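Local coordinates for protein inactive poly [ADP-ribose] polymerase RCD1 (Arabidopsis thaliana, PDB 5NGO) that belongs to the poly(ADP-ribose) polymerase family but is inactive, and is bound by a downy mildew effector that suppresses plant immunity, at residues R42-F46 against N171-F175; V96-A102 against K161-N167; N118-M123 against V179-L184. All coordinates share one frame; numbering follows the deposited sequence.

Contact 1 (R42-F46 against N171-F175); sequences RLALF and NTHIF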
loop_
_atom_site.group_PDB
_atom_site.type_symbol
_atom_site.label_atom_id
_atom_site.label_comp_id
_atom_site.label_asym_id
_atom_site.label_seq_id
_atom_site.Cartn_x
_atom_site.Cartn_y
_atom_site.Cartn_z
ATOM N N ARG A 42 13.209 1.616 9.858
ATOM C CA ARG A 42 12.128 0.827 9.265
ATOM C C ARG A 42 12.409 0.420 7.819
ATOM O O ARG A 42 12.005 -0.655 7.400
ATOM C CB ARG A 42 10.794 1.571 9.375
ATOM C CG ARG A 42 9.607 0.746 8.892
ATOM C CD ARG A 42 8.290 1.215 9.444
ATOM N NE ARG A 42 8.156 0.925 10.878
ATOM C CZ ARG A 42 7.874 -0.265 11.417
ATOM N NH1 ARG A 42 7.699 -1.346 10.652
ATOM N NH2 ARG A 42 7.793 -0.373 12.744
ATOM N N LEU A 43 13.108 1.263 7.067
ATOM C CA LEU A 43 13.529 0.937 5.704
ATOM C C LEU A 43 14.596 -0.133 5.721
ATOM O O LEU A 43 14.560 -1.047 4.893
ATOM C CB LEU A 43 14.069 2.173 4.971
ATOM C CG LEU A 43 14.514 1.959 3.525
ATOM C CD1 LEU A 43 13.406 1.306 2.685
ATOM C CD2 LEU A 43 14.966 3.297 2.923
ATOM N N ALA A 44 15.550 -0.031 6.645
ATOM C CA ALA A 44 16.564 -1.067 6.812
ATOM C C ALA A 44 15.931 -2.426 7.142
ATOM O O ALA A 44 16.360 -3.440 6.593
ATOM C CB ALA A 44 17.576 -0.657 7.869
ATOM N N LEU A 45 14.918 -2.436 8.007
ATOM C CA LEU A 45 14.186 -3.672 8.333
ATOM C C LEU A 45 13.526 -4.275 7.099
ATOM O O LEU A 45 13.692 -5.451 6.815
ATOM C CB LEU A 45 13.119 -3.391 9.411
ATOM C CG LEU A 45 12.375 -4.567 10.040
ATOM C CD1 LEU A 45 11.927 -4.171 11.443
ATOM C CD2 LEU A 45 11.177 -5.057 9.257
ATOM N N PHE A 46 12.788 -3.450 6.375
ATOM C CA PHE A 46 12.147 -3.831 5.108
ATOM C C PHE A 46 13.165 -4.391 4.112
ATOM O O PHE A 46 12.915 -5.435 3.520
ATOM C CB PHE A 46 11.407 -2.600 4.515
ATOM C CG PHE A 46 10.744 -2.846 3.188
ATOM C CD1 PHE A 46 9.457 -3.349 3.122
ATOM C CD2 PHE A 46 11.397 -2.540 1.995
ATOM C CE1 PHE A 46 8.828 -3.568 1.894
ATOM C CE2 PHE A 46 10.774 -2.749 0.768
ATOM C CZ PHE A 46 9.488 -3.264 0.728
ATOM N N ASN A 171 4.177 -5.680 9.044
ATOM C CA ASN A 171 5.330 -4.889 9.478
ATOM C C ASN A 171 6.638 -5.235 8.786
ATOM O O ASN A 171 7.553 -4.409 8.786
ATOM C CB ASN A 171 5.491 -4.974 10.995
ATOM C CG ASN A 171 4.409 -4.189 11.734
ATOM O OD1 ASN A 171 3.932 -3.180 11.243
ATOM N ND2 ASN A 171 3.998 -4.667 12.901
ATOM N N THR A 172 6.724 -6.418 8.190
ATOM C CA THR A 172 7.913 -6.845 7.446
ATOM C C THR A 172 7.843 -6.534 5.949
ATOM O O THR A 172 8.860 -6.262 5.340
ATOM C CB THR A 172 8.114 -8.376 7.612
ATOM O OG1 THR A 172 6.875 -9.053 7.387
ATOM C CG2 THR A 172 8.600 -8.713 8.991
ATOM N N HIS A 173 6.650 -6.574 5.372
ATOM C CA HIS A 173 6.474 -6.615 3.914
ATOM C C HIS A 173 5.901 -5.301 3.330
ATOM O O HIS A 173 5.639 -5.249 2.126
ATOM C CB HIS A 173 5.561 -7.801 3.571
ATOM C CG HIS A 173 6.221 -9.141 3.715
ATOM N ND1 HIS A 173 6.887 -9.688 2.659
ATOM C CD2 HIS A 173 6.251 -10.076 4.701
ATOM C CE1 HIS A 173 7.358 -10.880 2.992
ATOM N NE2 HIS A 173 6.969 -11.140 4.224
ATOM N N ILE A 174 5.715 -4.258 4.153
ATOM C CA ILE A 174 5.210 -2.964 3.673
ATOM C C ILE A 174 6.068 -1.823 4.210
ATOM O O ILE A 174 6.241 -1.709 5.412
ATOM C CB ILE A 174 3.739 -2.714 4.103
ATOM C CG1 ILE A 174 2.843 -3.840 3.606
ATOM C CG2 ILE A 174 3.244 -1.355 3.559
ATOM C CD1 ILE A 174 1.433 -3.801 4.146
ATOM N N PHE A 175 6.607 -0.997 3.326
ATOM C CA PHE A 175 7.268 0.228 3.748
ATOM C C PHE A 175 6.497 1.444 3.196
ATOM O O PHE A 175 6.544 1.699 1.998
ATOM C CB PHE A 175 8.723 0.277 3.289
ATOM C CG PHE A 175 9.404 1.565 3.620
ATOM C CD1 PHE A 175 9.621 1.939 4.932
ATOM C CD2 PHE A 175 9.795 2.431 2.612
ATOM C CE1 PHE A 175 10.243 3.140 5.243
ATOM C CE2 PHE A 175 10.421 3.646 2.910
ATOM C CZ PHE A 175 10.635 4.000 4.218
#

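Contact 2 (V96-A102 against K161-N167); sequences VGIHLTA and KNYIVWN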
loop_
_atom_site.group_PDB
_atom_site.type_symbol
_atom_site.label_atom_id
_atom_site.label_comp_id
_atom_site.label_asym_id
_atom_site.label_seq_id
_atom_site.Cartn_x
_atom_site.Cartn_y
_atom_site.Cartn_z
ATOM N N VAL A 96 -8.941 -11.102 5.155
ATOM C CA VAL A 96 -8.561 -10.081 6.130
ATOM C C VAL A 96 -7.053 -9.867 6.102
ATOM O O VAL A 96 -6.264 -10.800 6.214
ATOM C CB VAL A 96 -9.005 -10.460 7.564
ATOM C CG1 VAL A 96 -9.008 -9.237 8.472
ATOM C CG2 VAL A 96 -10.373 -11.155 7.553
ATOM N N GLY A 97 -6.660 -8.615 5.941
ATOM C CA GLY A 97 -5.249 -8.210 5.954
ATOM C C GLY A 97 -5.165 -6.707 5.766
ATOM O O GLY A 97 -6.119 -5.972 6.097
ATOM N N ILE A 98 -4.061 -6.221 5.195
ATOM C CA ILE A 98 -4.012 -4.842 4.695
ATOM C C ILE A 98 -4.296 -4.902 3.201
ATOM O O ILE A 98 -3.656 -5.663 2.474
ATOM C CB ILE A 98 -2.669 -4.125 5.020
ATOM C CG1 ILE A 98 -2.513 -3.894 6.527
ATOM C CG2 ILE A 98 -2.528 -2.771 4.311
ATOM C CD1 ILE A 98 -2.160 -5.136 7.290
ATOM N N HIS A 99 -5.273 -4.108 2.748
ATOM C CA HIS A 99 -5.665 -4.037 1.335
ATOM C C HIS A 99 -5.003 -2.819 0.714
ATOM O O HIS A 99 -5.167 -1.683 1.213
ATOM C CB HIS A 99 -7.180 -3.912 1.213
ATOM C CG HIS A 99 -7.910 -5.167 1.581
ATOM N ND1 HIS A 99 -7.698 -5.830 2.768
ATOM C CD2 HIS A 99 -8.866 -5.869 0.927
ATOM C CE1 HIS A 99 -8.480 -6.888 2.835
ATOM N NE2 HIS A 99 -9.194 -6.942 1.724
ATOM N N LEU A 100 -4.241 -3.038 -0.355
ATOM C CA LEU A 100 -3.616 -1.955 -1.091
ATOM C C LEU A 100 -4.019 -2.024 -2.541
ATOM O O LEU A 100 -4.348 -3.089 -3.051
ATOM C CB LEU A 100 -2.090 -2.014 -0.998
ATOM C CG LEU A 100 -1.487 -1.976 0.389
ATOM C CD1 LEU A 100 -1.157 -3.406 0.849
ATOM C CD2 LEU A 100 -0.247 -1.115 0.421
ATOM N N THR A 101 -3.940 -0.867 -3.195
ATOM C CA THR A 101 -4.318 -0.748 -4.573
ATOM C C THR A 101 -3.048 -0.755 -5.433
ATOM O O THR A 101 -2.012 -0.199 -5.045
ATOM C CB THR A 101 -5.109 0.537 -4.792
ATOM O OG1 THR A 101 -6.341 0.507 -4.059
ATOM C CG2 THR A 101 -5.340 0.781 -6.265
ATOM N N ALA A 102 -3.104 -1.430 -6.595
ATOM C CA ALA A 102 -1.939 -1.525 -7.456
ATOM C C ALA A 102 -1.527 -0.126 -7.961
ATOM O O ALA A 102 -2.364 0.805 -8.010
ATOM C CB ALA A 102 -2.218 -2.423 -8.618
ATOM N N LYS A 161 -5.312 -5.264 -9.529
ATOM C CA LYS A 161 -5.973 -4.100 -8.965
ATOM C C LYS A 161 -5.837 -4.002 -7.450
ATOM O O LYS A 161 -5.743 -2.889 -6.936
ATOM C CB LYS A 161 -7.455 -4.090 -9.355
ATOM C CG LYS A 161 -7.676 -3.707 -10.805
ATOM C CD LYS A 161 -9.079 -3.099 -11.008
ATOM C CE LYS A 161 -9.404 -2.903 -12.473
ATOM N NZ LYS A 161 -9.539 -4.166 -13.237
ATOM N N ASN A 162 -5.820 -5.135 -6.748
ATOM C CA ASN A 162 -5.780 -5.158 -5.294
ATOM C C ASN A 162 -4.737 -6.163 -4.831
ATOM O O ASN A 162 -4.680 -7.279 -5.336
ATOM C CB ASN A 162 -7.138 -5.551 -4.711
ATOM C CG ASN A 162 -8.247 -4.630 -5.144
ATOM O OD1 ASN A 162 -8.631 -3.722 -4.401
ATOM N ND2 ASN A 162 -8.762 -4.844 -6.359
ATOM N N TYR A 163 -3.942 -5.742 -3.844
ATOM C CA TYR A 163 -3.058 -6.640 -3.124
ATOM C C TYR A 163 -3.578 -6.797 -1.709
ATOM O O TYR A 163 -4.131 -5.847 -1.140
ATOM C CB TYR A 163 -1.661 -6.065 -3.051
ATOM C CG TYR A 163 -0.996 -5.760 -4.376
ATOM C CD1 TYR A 163 -0.820 -6.734 -5.332
ATOM C CD2 TYR A 163 -0.502 -4.489 -4.641
ATOM C CE1 TYR A 163 -0.254 -6.431 -6.574
ATOM C CE2 TYR A 163 0.105 -4.184 -5.829
ATOM C CZ TYR A 163 0.244 -5.172 -6.799
ATOM O OH TYR A 163 0.886 -4.864 -7.965
ATOM N N ILE A 164 -3.437 -8.005 -1.168
ATOM C CA ILE A 164 -3.765 -8.284 0.229
ATOM C C ILE A 164 -2.461 -8.720 0.862
ATOM O O ILE A 164 -1.863 -9.700 0.424
ATOM C CB ILE A 164 -4.782 -9.436 0.374
ATOM C CG1 ILE A 164 -6.064 -9.164 -0.414
ATOM C CG2 ILE A 164 -5.115 -9.679 1.841
ATOM C CD1 ILE A 164 -6.970 -8.132 0.212
ATOM N N VAL A 165 -2.003 -7.977 1.866
ATOM C CA VAL A 165 -0.854 -8.380 2.669
ATOM C C VAL A 165 -1.410 -8.916 3.982
ATOM O O VAL A 165 -2.162 -8.213 4.680
ATOM C CB VAL A 165 0.102 -7.207 2.912
ATOM C CG1 VAL A 165 1.189 -7.586 3.895
ATOM C CG2 VAL A 165 0.690 -6.740 1.595
ATOM N N TRP A 166 -1.049 -10.161 4.314
ATOM C CA TRP A 166 -1.603 -10.832 5.523
ATOM C C TRP A 166 -1.096 -10.153 6.793
ATOM O O TRP A 166 -0.012 -9.577 6.801
ATOM C CB TRP A 166 -1.253 -12.320 5.551
ATOM C CG TRP A 166 -1.592 -13.001 4.271
ATOM C CD1 TRP A 166 -0.716 -13.544 3.362
ATOM C CD2 TRP A 166 -2.898 -13.139 3.705
ATOM N NE1 TRP A 166 -1.406 -14.039 2.290
ATOM C CE2 TRP A 166 -2.745 -13.797 2.470
ATOM C CE3 TRP A 166 -4.182 -12.776 4.130
ATOM C CZ2 TRP A 166 -3.836 -14.118 1.659
ATOM C CZ3 TRP A 166 -5.265 -13.086 3.331
ATOM C CH2 TRP A 166 -5.088 -13.756 2.103
ATOM N N ASN A 167 -1.884 -10.225 7.862
ATOM C CA ASN A 167 -1.556 -9.536 9.118
ATOM C C ASN A 167 -0.151 -9.838 9.623
ATOM O O ASN A 167 0.567 -8.915 9.991
ATOM C CB ASN A 167 -2.605 -9.833 10.186
ATOM C CG ASN A 167 -3.892 -9.042 9.963
ATOM O OD1 ASN A 167 -4.081 -8.410 8.924
ATOM N ND2 ASN A 167 -4.793 -9.076 10.936
#

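Contact 3 (N118-M123 against V179-L184); sequences NGVRYM and VVRFKL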
loop_
_atom_site.group_PDB
_atom_site.type_symbol
_atom_site.label_atom_id
_atom_site.label_comp_id
_atom_site.label_asym_id
_atom_site.label_seq_id
_atom_site.Cartn_x
_atom_site.Cartn_y
_atom_site.Cartn_z
ATOM N N ASN A 118 -10.349 20.401 6.168
ATOM C CA ASN A 118 -10.167 21.316 5.030
ATOM C C ASN A 118 -10.529 20.742 3.647
ATOM O O ASN A 118 -10.267 21.394 2.616
ATOM C CB ASN A 118 -8.710 21.807 5.011
ATOM C CG ASN A 118 -8.324 22.538 6.296
ATOM O OD1 ASN A 118 -8.938 23.528 6.676
ATOM N ND2 ASN A 118 -7.307 22.055 6.972
ATOM N N GLY A 119 -11.108 19.543 3.599
ATOM C CA GLY A 119 -11.410 18.892 2.318
ATOM C C GLY A 119 -10.247 18.115 1.696
ATOM O O GLY A 119 -10.365 17.664 0.569
ATOM N N VAL A 120 -9.170 17.925 2.443
ATOM C CA VAL A 120 -7.965 17.303 1.903
ATOM C C VAL A 120 -7.989 15.813 2.244
ATOM O O VAL A 120 -8.403 15.415 3.329
ATOM C CB VAL A 120 -6.680 18.004 2.440
ATOM C CG1 VAL A 120 -5.409 17.324 1.986
ATOM C CG2 VAL A 120 -6.653 19.471 2.079
ATOM N N ARG A 121 -7.518 15.017 1.293
ATOM C CA ARG A 121 -7.428 13.566 1.403
ATOM C C ARG A 121 -5.974 13.129 1.313
ATOM O O ARG A 121 -5.133 13.874 0.807
ATOM C CB ARG A 121 -8.222 12.922 0.272
ATOM C CG ARG A 121 -9.708 13.192 0.324
ATOM C CD ARG A 121 -10.355 12.714 -0.966
ATOM N NE ARG A 121 -11.771 13.072 -1.037
ATOM C CZ ARG A 121 -12.797 12.276 -0.734
ATOM N NH1 ARG A 121 -12.620 11.014 -0.317
ATOM N NH2 ARG A 121 -14.026 12.756 -0.855
ATOM N N TYR A 122 -5.696 11.929 1.807
ATOM C CA TYR A 122 -4.331 11.438 1.975
ATOM C C TYR A 122 -4.219 9.997 1.541
ATOM O O TYR A 122 -4.935 9.134 2.043
ATOM C CB TYR A 122 -3.891 11.531 3.433
ATOM C CG TYR A 122 -3.980 12.907 4.034
ATOM C CD1 TYR A 122 -5.158 13.374 4.578
ATOM C CD2 TYR A 122 -2.866 13.755 4.047
ATOM C CE1 TYR A 122 -5.242 14.646 5.132
ATOM C CE2 TYR A 122 -2.915 15.027 4.614
ATOM C CZ TYR A 122 -4.121 15.478 5.150
ATOM O OH TYR A 122 -4.223 16.727 5.720
ATOM N N MET A 123 -3.296 9.735 0.626
ATOM C CA MET A 123 -3.010 8.394 0.131
ATOM C C MET A 123 -1.497 8.147 0.274
ATOM O O MET A 123 -0.692 9.012 -0.111
ATOM C CB MET A 123 -3.401 8.337 -1.343
ATOM C CG MET A 123 -3.247 6.956 -1.988
ATOM S SD MET A 123 -4.728 5.989 -2.041
ATOM C CE MET A 123 -5.303 6.456 -3.659
ATOM N N VAL A 179 3.556 10.331 0.988
ATOM C CA VAL A 179 2.194 10.777 1.227
ATOM C C VAL A 179 1.788 11.752 0.128
ATOM O O VAL A 179 2.490 12.741 -0.122
ATOM C CB VAL A 179 2.034 11.494 2.584
ATOM C CG1 VAL A 179 0.594 11.918 2.794
ATOM C CG2 VAL A 179 2.470 10.571 3.719
ATOM N N VAL A 180 0.649 11.479 -0.513
ATOM C CA VAL A 180 0.089 12.351 -1.532
ATOM C C VAL A 180 -1.151 13.001 -0.941
ATOM O O VAL A 180 -2.082 12.292 -0.541
ATOM C CB VAL A 180 -0.288 11.554 -2.807
ATOM C CG1 VAL A 180 -0.986 12.466 -3.821
ATOM C CG2 VAL A 180 0.952 10.940 -3.435
ATOM N N ARG A 181 -1.142 14.336 -0.874
ATOM C CA ARG A 181 -2.294 15.118 -0.437
ATOM C C ARG A 181 -3.068 15.582 -1.655
ATOM O O ARG A 181 -2.486 16.156 -2.571
ATOM C CB ARG A 181 -1.846 16.341 0.358
ATOM C CG ARG A 181 -1.173 15.991 1.661
ATOM C CD ARG A 181 -0.740 17.221 2.440
ATOM N NE ARG A 181 0.100 16.798 3.557
ATOM C CZ ARG A 181 0.518 17.572 4.543
ATOM N NH1 ARG A 181 0.134 18.840 4.634
ATOM N NH2 ARG A 181 1.295 17.048 5.486
ATOM N N PHE A 182 -4.384 15.361 -1.646
ATOM C CA PHE A 182 -5.220 15.677 -2.799
ATOM C C PHE A 182 -6.676 16.035 -2.443
ATOM O O PHE A 182 -7.085 15.946 -1.283
ATOM C CB PHE A 182 -5.173 14.514 -3.797
ATOM C CG PHE A 182 -5.866 13.265 -3.317
ATOM C CD1 PHE A 182 -5.245 12.404 -2.425
ATOM C CD2 PHE A 182 -7.136 12.939 -3.775
ATOM C CE1 PHE A 182 -5.867 11.257 -1.983
ATOM C CE2 PHE A 182 -7.770 11.781 -3.342
ATOM C CZ PHE A 182 -7.129 10.937 -2.440
ATOM N N LYS A 183 -7.427 16.459 -3.461
ATOM C CA LYS A 183 -8.880 16.673 -3.347
ATOM C C LYS A 183 -9.650 16.009 -4.489
ATOM O O LYS A 183 -9.089 15.755 -5.537
ATOM C CB LYS A 183 -9.225 18.150 -3.346
ATOM C CG LYS A 183 -8.567 18.955 -2.251
ATOM C CD LYS A 183 -9.080 20.385 -2.205
ATOM C CE LYS A 183 -9.260 20.826 -0.755
ATOM N NZ LYS A 183 -9.492 22.279 -0.601
ATOM N N LEU A 184 -10.934 15.757 -4.235
ATOM C CA LEU A 184 -11.916 15.322 -5.255
ATOM C C LEU A 184 -13.164 16.210 -5.217
ATOM O O LEU A 184 -13.402 16.896 -4.231
ATOM C CB LEU A 184 -12.348 13.886 -5.019
ATOM C CG LEU A 184 -11.283 12.804 -4.929
ATOM C CD1 LEU A 184 -11.948 11.486 -4.504
ATOM C CD2 LEU A 184 -10.510 12.616 -6.240
HETATM O O HOH W 1 -11.351 16.037 -1.405
#

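Contact 1 (R42-F46 against N171-F175)
The backbone O of Asn171 is approached from the helix by two side chains: Arg42 NH1 stands 3.6 Å from Asn171 O, close to the guanidinium plane but too far to count as a hydrogen bond, and Leu45 CD2 closes on the same Asn171 O at 3.7 Å. The firm polar partner of Arg42 lies elsewhere, its NE bonding to Met78 O, and a bend at chi3 (-71°) turns the guanidinium out of the line of the chain. Nearer the backbone, Arg42 CG lies 4.1 Å from Phe175 CD1 at the edge of that ring.

Apolar packing does the rest. Leu43 CD1 sits over one face of Phe175, 3.9 Å from the ring centroid and displaced toward the rim, a CH-pi contact. Phe46 carries a second one, 3.9 Å from Phe175 CB to the Phe46 centroid: it is CB of Phe175, not its ring, that lies on Phe46, and the two side chains cross at about a right angle. With chi1 at 178°, Phe46 reaches from the helix to the peptide chain leading into the strand, where the His173-Ile174 peptide runs along the ring edge and Phe46 CE1 comes within 3.6 Å of His173 O.

Beyond this pair of segments, Phe46 also touches Arg127 and Ile129, while the backbones of His173 and Phe175 pair with Ile129 and Arg127 of strand 121-129. The arrangement is that of a helix laid on the central sheet of an ADP-ribosyltransferase-type domain, here resting helix 37-57 on the start of strand 174-182.

Contact 2 (V96-A102 against K161-N167)
Leu100 and Tyr163 hold each other by both backbone polar groups: Tyr163 N donates to Leu100 O at 2.8 Å, and Leu100 N returns a bond to Tyr163 O at 2.9 Å. Ile98 and Val165 repeat the reciprocal pair two residues along, with Ile98 N 2.8 Å from Val165 O and both bonds lying in the carbonyl planes. A fifth bond, Ala102 N to Lys161 O at 3.0 Å, is different in approach, since the N-H comes from above the carbonyl plane, 57° out of it. At the non-hydrogen-bonded pairs, the CA atoms of His99, Ile164, Thr101 and Asn162 each make a CA-H...O contact across the strands, to the carbonyls of Tyr163, Ile98, Lys161 and Leu100 in turn.

At the Gly97 corner the absence of a side chain lets the two chains draw together, with Gly97 CA 3.2 Å from Asn167 OD1 as well as close to Val165 O. Trp166 brings its six-membered ring edge-on to Val96 O, 3.5 Å from CE3, while Ile164 CG2 covers one face of the indole.

The face carrying Ile98, Leu100, Tyr163 and Val165 is well packed. Leu100 CD1 crosses to Val165 CG2 at 3.9 Å, and Tyr163, with chi1 at -58°, runs its ring toward the Ala102 end of strand 98-102, so that CE2 lies 3.7 Å from Ala102 CA. Leu100 continues inward onto Ala65, Leu67, Cys126 and Val128. On the other face the polar ends find partners beyond the pair: His99 with Ser92, Thr101 with Ser109, Asn162 with Asp155.

This is a regular antiparallel beta pair, strand 98-102 beside strand 162-165, within the mixed central sheet of the PARP catalytic-domain fold.

Contact 3 (N118-M123 against V179-L184)
Arg121 and Phe182 face each other both through the backbone and through their side chains. Arg121 N bonds to Phe182 O at 2.8 Å, Phe182 N answers to Arg121 O at 3.0 Å, and Arg121 CB lies over the phenylalanine face, 3.7 Å from the ring centroid. Phe182 takes the uncommon chi1 of 69°, its CG wedged between backbone N and carbonyl carbon, which swings the ring across to its neighbour strand; Arg121 is extended from CG to NE, passing CD along the ring. Met123 and Val180 form the next hydrogen-bonded pair, and Met123 CB rests 3.9 Å from Phe182 CE1.

On the opposite face Tyr122 and Arg181 are the non-hydrogen-bonded pair. Arg181 CG touches Tyr122 CE2 at 3.6 Å, the guanidinium turned steeply, 69°, to the ring, and Val179 CG1 meets the ring edge.

Past the end of the strands one water ties three groups together: it donates a hydrogen bond to Gly119 O and accepts from Arg121 NE, 3.0 Å from that atom, and from Leu184 N. The water meets the guanidinium edge, in plane, Leu184 CD1 packs on one face, and Arg121 NH1 makes weak bonds to Cys113 O and Arg111 O. Lys183 NZ adds only a weak bond, 3.4 Å, to Asn118 O.

Asp116 probably steadies the 118-120 turn: its OD2 bonds Tyr122 OH and its OD1 the backbone N of Asn118 and Val120. Helix 9-19 packs Phe16 on Phe182, Met123 and Val180; helix 71-74 meets Tyr122 and Val179; the backbones of Val179, Arg181 and Lys183 pair with the 27-32 region along the other edge of strand 174-182, where strand 28-33 runs beside it.

Overall arrangement
From the N terminus, helix 37-57 comes first, and contact 1 closes the longest loop by bringing 42-46 to 171-175. Contact 2 is nested inside that loop: 96-102 waits for 161-167, joining two neighbouring strands. Segment 118-123 then starts strand 121-129 and finds 179-184 only after the chain has passed contact 1, so contact 3 crosses both others. Contacts 1 and 3 share strand 174-182, one near its start and the other near its end, their centres about 25 Å apart. Ile174 CD1 links contacts 1 and 2 by packing on Val165, Ile98 and Leu100. Together they join two strand pairs of one mixed sheet, separated by strand 62-68, and lay helix 37-57 against it.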